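Local atomic coordinates of tail assembly chaperone (Enterobacteria phage HK97, PDB entry 2OB9), a protein that probably acts as a chaperone in the assembly of the phage tail during virion morphogenesis. Residues A16-K21 / V34-S39. Sequence-based numbering, arbitrary orientation.
Sequences AGFRHK and VLREPS
Arg36 runs alongside Phe18, and its side chain can be followed atom by atom over the aromatic ring. Its CB lies nearest Arg19 O, 3.8 Å away, with the CB atoms of His20 and Phe18 just beyond. With chi1 at 78°, CG stands between the backbone N and the carbonyl carbon, and the chain then extends to NE along the phenyl group. CD lies 3.9 Å from the centroid of the Phe18 ring and 23° off its normal, a CH-pi contact over the face. Next comes the guanidinium, stacked with its plane 30° from the ring; Arg36 CZ sits off-centre over the ring, nearest Phe18 CE1 and CZ, in a cation-pi contact. At the tip, NH1 donates to Glu37 O, which lies close to the guanidinium plane, and also forms a salt bridge with Asp78 at the end of helix 61-79, two partners on NH1 that would be expected to restrict rotation of the group.

The same segments form the open end of the antiparallel hairpin of strands 20-25 and 31-36. Lys21 and Leu35 are a hydrogen-bonded pair, with Lys21 N to Leu35 O at 2.8 Å and Leu35 N to Lys21 O at 2.9 Å, whereas His20 and Arg36 form the adjoining non-hydrogen-bonded pair. Beyond the strands, Glu37 N reaches Arg19 O at 3.0 Å, and the Glu37 carboxylate returns the grip: OE2 accepts Arg19 N at 2.8 Å on its anti side, close to the carboxylate plane. The other oxygen, OE1, makes a salt bridge to Arg107 of the second subunit, while the extended Arg19 chain carries NE to Glu27 of that subunit. Ser39, the N-cap of helix 40-49, sets its CB 3.7 Å from Phe18 CE1.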
ATOM      1  N   ALA A  16      20.087  26.004  25.805  1.00 56.69           N
ATOM      2  CA  ALA A  16      20.297  24.663  26.385  1.00 53.10           C
ATOM      3  C   ALA A  16      19.618  23.554  25.545  1.00 51.24           C
ATOM      4  O   ALA A  16      20.023  22.375  25.592  1.00 50.33           O
ATOM      5  CB  ALA A  16      19.772  24.634  27.821  1.00 52.18           C
ATOM      6  N   GLY A  17      18.567  23.932  24.819  1.00 48.94           N
ATOM      7  CA  GLY A  17      17.777  22.995  24.064  1.00 47.47           C
ATOM      8  C   GLY A  17      18.389  22.611  22.739  1.00 47.80           C
ATOM      9  O   GLY A  17      17.935  21.678  22.141  1.00 48.16           O
ATOM     10  N   PHE A  18      19.454  23.282  22.308  1.00 47.73           N
ATOM     11  CA  PHE A  18      19.925  23.184  20.926  1.00 48.33           C
ATOM     12  C   PHE A  18      21.424  23.057  20.850  1.00 48.58           C
ATOM     13  O   PHE A  18      22.110  23.868  21.394  1.00 48.55           O
ATOM     14  CB  PHE A  18      19.525  24.456  20.132  1.00 46.59           C
ATOM     15  CG  PHE A  18      18.062  24.612  19.983  1.00 46.12           C
ATOM     16  CD1 PHE A  18      17.418  24.091  18.886  1.00 44.84           C
ATOM     17  CD2 PHE A  18      17.299  25.207  20.996  1.00 46.94           C
ATOM     18  CE1 PHE A  18      16.053  24.183  18.765  1.00 43.67           C
ATOM     19  CE2 PHE A  18      15.923  25.282  20.886  1.00 45.05           C
ATOM     20  CZ  PHE A  18      15.305  24.772  19.758  1.00 43.40           C
ATOM     21  N   ARG A  19      21.921  22.054  20.139  1.00 49.63           N
ATOM     22  CA  ARG A  19      23.271  22.137  19.560  1.00 50.71           C
ATOM     23  C   ARG A  19      23.389  23.399  18.690  1.00 51.04           C
ATOM     24  O   ARG A  19      22.463  23.764  17.990  1.00 50.70           O
ATOM     25  CB  ARG A  19      23.546  20.913  18.692  1.00 50.27           C
ATOM     26  CG  ARG A  19      23.684  19.666  19.507  1.00 51.93           C
ATOM     27  CD  ARG A  19      23.998  18.504  18.622  1.00 53.31           C
ATOM     28  NE  ARG A  19      24.056  17.284  19.394  1.00 55.13           N
ATOM     29  CZ  ARG A  19      24.048  16.069  18.866  1.00 56.33           C
ATOM     30  NH1 ARG A  19      24.013  15.917  17.546  1.00 57.68           N
ATOM     31  NH2 ARG A  19      24.087  15.009  19.660  1.00 55.01           N
ATOM     32  N   HIS A  20      24.532  24.066  18.739  1.00 52.29           N
ATOM     33  CA  HIS A  20      24.665  25.352  18.070  1.00 53.21           C
ATOM     34  C   HIS A  20      26.132  25.715  17.953  1.00 53.71           C
ATOM     35  O   HIS A  20      26.953  25.149  18.655  1.00 53.05           O
ATOM     36  CB  HIS A  20      23.874  26.449  18.794  1.00 52.39           C
ATOM     37  CG  HIS A  20      24.307  26.694  20.213  1.00 54.17           C
ATOM     38  ND1 HIS A  20      25.051  27.802  20.595  1.00 51.19           N
ATOM     39  CD2 HIS A  20      24.070  25.993  21.349  1.00 51.93           C
ATOM     40  CE1 HIS A  20      25.264  27.758  21.897  1.00 50.56           C
ATOM     41  NE2 HIS A  20      24.693  26.667  22.377  1.00 53.55           N
ATOM     42  N   LYS A  21      26.454  26.642  17.050  1.00 54.31           N
ATOM     43  CA  LYS A  21      27.829  27.115  16.909  1.00 55.33           C
ATOM     44  C   LYS A  21      27.898  28.532  16.339  1.00 55.08           C
ATOM     45  O   LYS A  21      26.949  29.016  15.737  1.00 54.24           O
ATOM     46  CB  LYS A  21      28.678  26.139  16.053  1.00 55.40           C
ATOM     47  CG  LYS A  21      28.042  25.733  14.714  1.00 55.94           C
ATOM     48  CD  LYS A  21      29.055  24.973  13.865  1.00 57.28           C
ATOM     49  CE  LYS A  21      28.596  24.912  12.424  1.00 60.63           C
ATOM     50  NZ  LYS A  21      28.008  23.594  12.021  1.00 63.35           N
ATOM     51  N   VAL A  34      24.957  32.723  14.699  1.00 49.26           N
ATOM     52  CA  VAL A  34      24.888  31.490  15.437  1.00 47.85           C
ATOM     53  C   VAL A  34      23.935  30.576  14.679  1.00 47.39           C
ATOM     54  O   VAL A  34      22.841  30.964  14.302  1.00 47.71           O
ATOM     55  CB  VAL A  34      24.417  31.736  16.907  1.00 48.68           C
ATOM     56  CG1 VAL A  34      24.004  30.427  17.572  1.00 47.10           C
ATOM     57  CG2 VAL A  34      25.512  32.438  17.739  1.00 46.53           C
ATOM     58  N   LEU A  35      24.393  29.374  14.413  1.00 47.45           N
ATOM     59  CA  LEU A  35      23.593  28.343  13.789  1.00 48.43           C
ATOM     60  C   LEU A  35      23.208  27.317  14.854  1.00 48.75           C
ATOM     61  O   LEU A  35      24.065  26.809  15.581  1.00 48.94           O
ATOM     62  CB  LEU A  35      24.414  27.627  12.672  1.00 48.04           C
ATOM     63  CG  LEU A  35      24.836  28.440  11.433  1.00 47.68           C
ATOM     64  CD1 LEU A  35      25.499  27.550  10.384  1.00 46.23           C
ATOM     65  CD2 LEU A  35      23.658  29.243  10.809  1.00 44.11           C
ATOM     66  N   ARG A  36      21.916  27.022  14.926  1.00 49.06           N
ATOM     67  CA  ARG A  36      21.379  26.034  15.850  1.00 49.52           C
ATOM     68  C   ARG A  36      20.737  24.911  15.026  1.00 48.41           C
ATOM     69  O   ARG A  36      20.310  25.158  13.932  1.00 48.21           O
ATOM     70  CB  ARG A  36      20.372  26.704  16.821  1.00 49.38           C
ATOM     71  CG  ARG A  36      18.995  26.986  16.244  1.00 50.56           C
ATOM     72  CD  ARG A  36      18.134  27.318  17.416  1.00 52.21           C
ATOM     73  NE  ARG A  36      16.811  27.925  17.258  1.00 50.32           N
ATOM     74  CZ  ARG A  36      15.772  27.391  16.625  1.00 56.44           C
ATOM     75  NH1 ARG A  36      15.923  26.277  15.894  1.00 58.56           N
ATOM     76  NH2 ARG A  36      14.574  28.018  16.665  1.00 54.69           N
ATOM     77  N   GLU A  37      20.729  23.680  15.531  1.00 48.26           N
ATOM     78  CA  GLU A  37      19.930  22.619  14.944  1.00 48.06           C
ATOM     79  C   GLU A  37      18.441  23.053  14.926  1.00 47.87           C
ATOM     80  O   GLU A  37      18.048  23.882  15.722  1.00 47.94           O
ATOM     81  CB  GLU A  37      20.105  21.322  15.727  1.00 47.75           C
ATOM     82  CG  GLU A  37      19.490  21.354  17.109  1.00 48.90           C
ATOM     83  CD  GLU A  37      19.725  20.061  17.846  1.00 51.20           C
ATOM     84  OE1 GLU A  37      19.331  19.012  17.297  1.00 51.87           O
ATOM     85  OE2 GLU A  37      20.279  20.097  18.969  1.00 53.06           O
ATOM     86  N   PRO A  38      17.633  22.531  13.986  1.00 48.47           N
ATOM     87  CA  PRO A  38      16.224  22.917  13.994  1.00 49.49           C
ATOM     88  C   PRO A  38      15.447  22.374  15.169  1.00 50.59           C
ATOM     89  O   PRO A  38      15.766  21.295  15.706  1.00 50.04           O
ATOM     90  CB  PRO A  38      15.676  22.312  12.693  1.00 49.87           C
ATOM     91  CG  PRO A  38      16.900  22.059  11.863  1.00 50.10           C
ATOM     92  CD  PRO A  38      17.964  21.695  12.816  1.00 48.14           C
ATOM     93  N   SER A  39      14.424  23.131  15.544  1.00 51.28           N
ATOM     94  CA  SER A  39      13.550  22.747  16.596  1.00 53.04           C
ATOM     95  C   SER A  39      12.672  21.631  16.066  1.00 53.81           C
ATOM     96  O   SER A  39      12.638  21.380  14.858  1.00 53.37           O
ATOM     97  CB  SER A  39      12.744  23.972  17.093  1.00 53.49           C
ATOM     98  OG  SER A  39      11.522  24.119  16.406  1.00 55.07           O
TER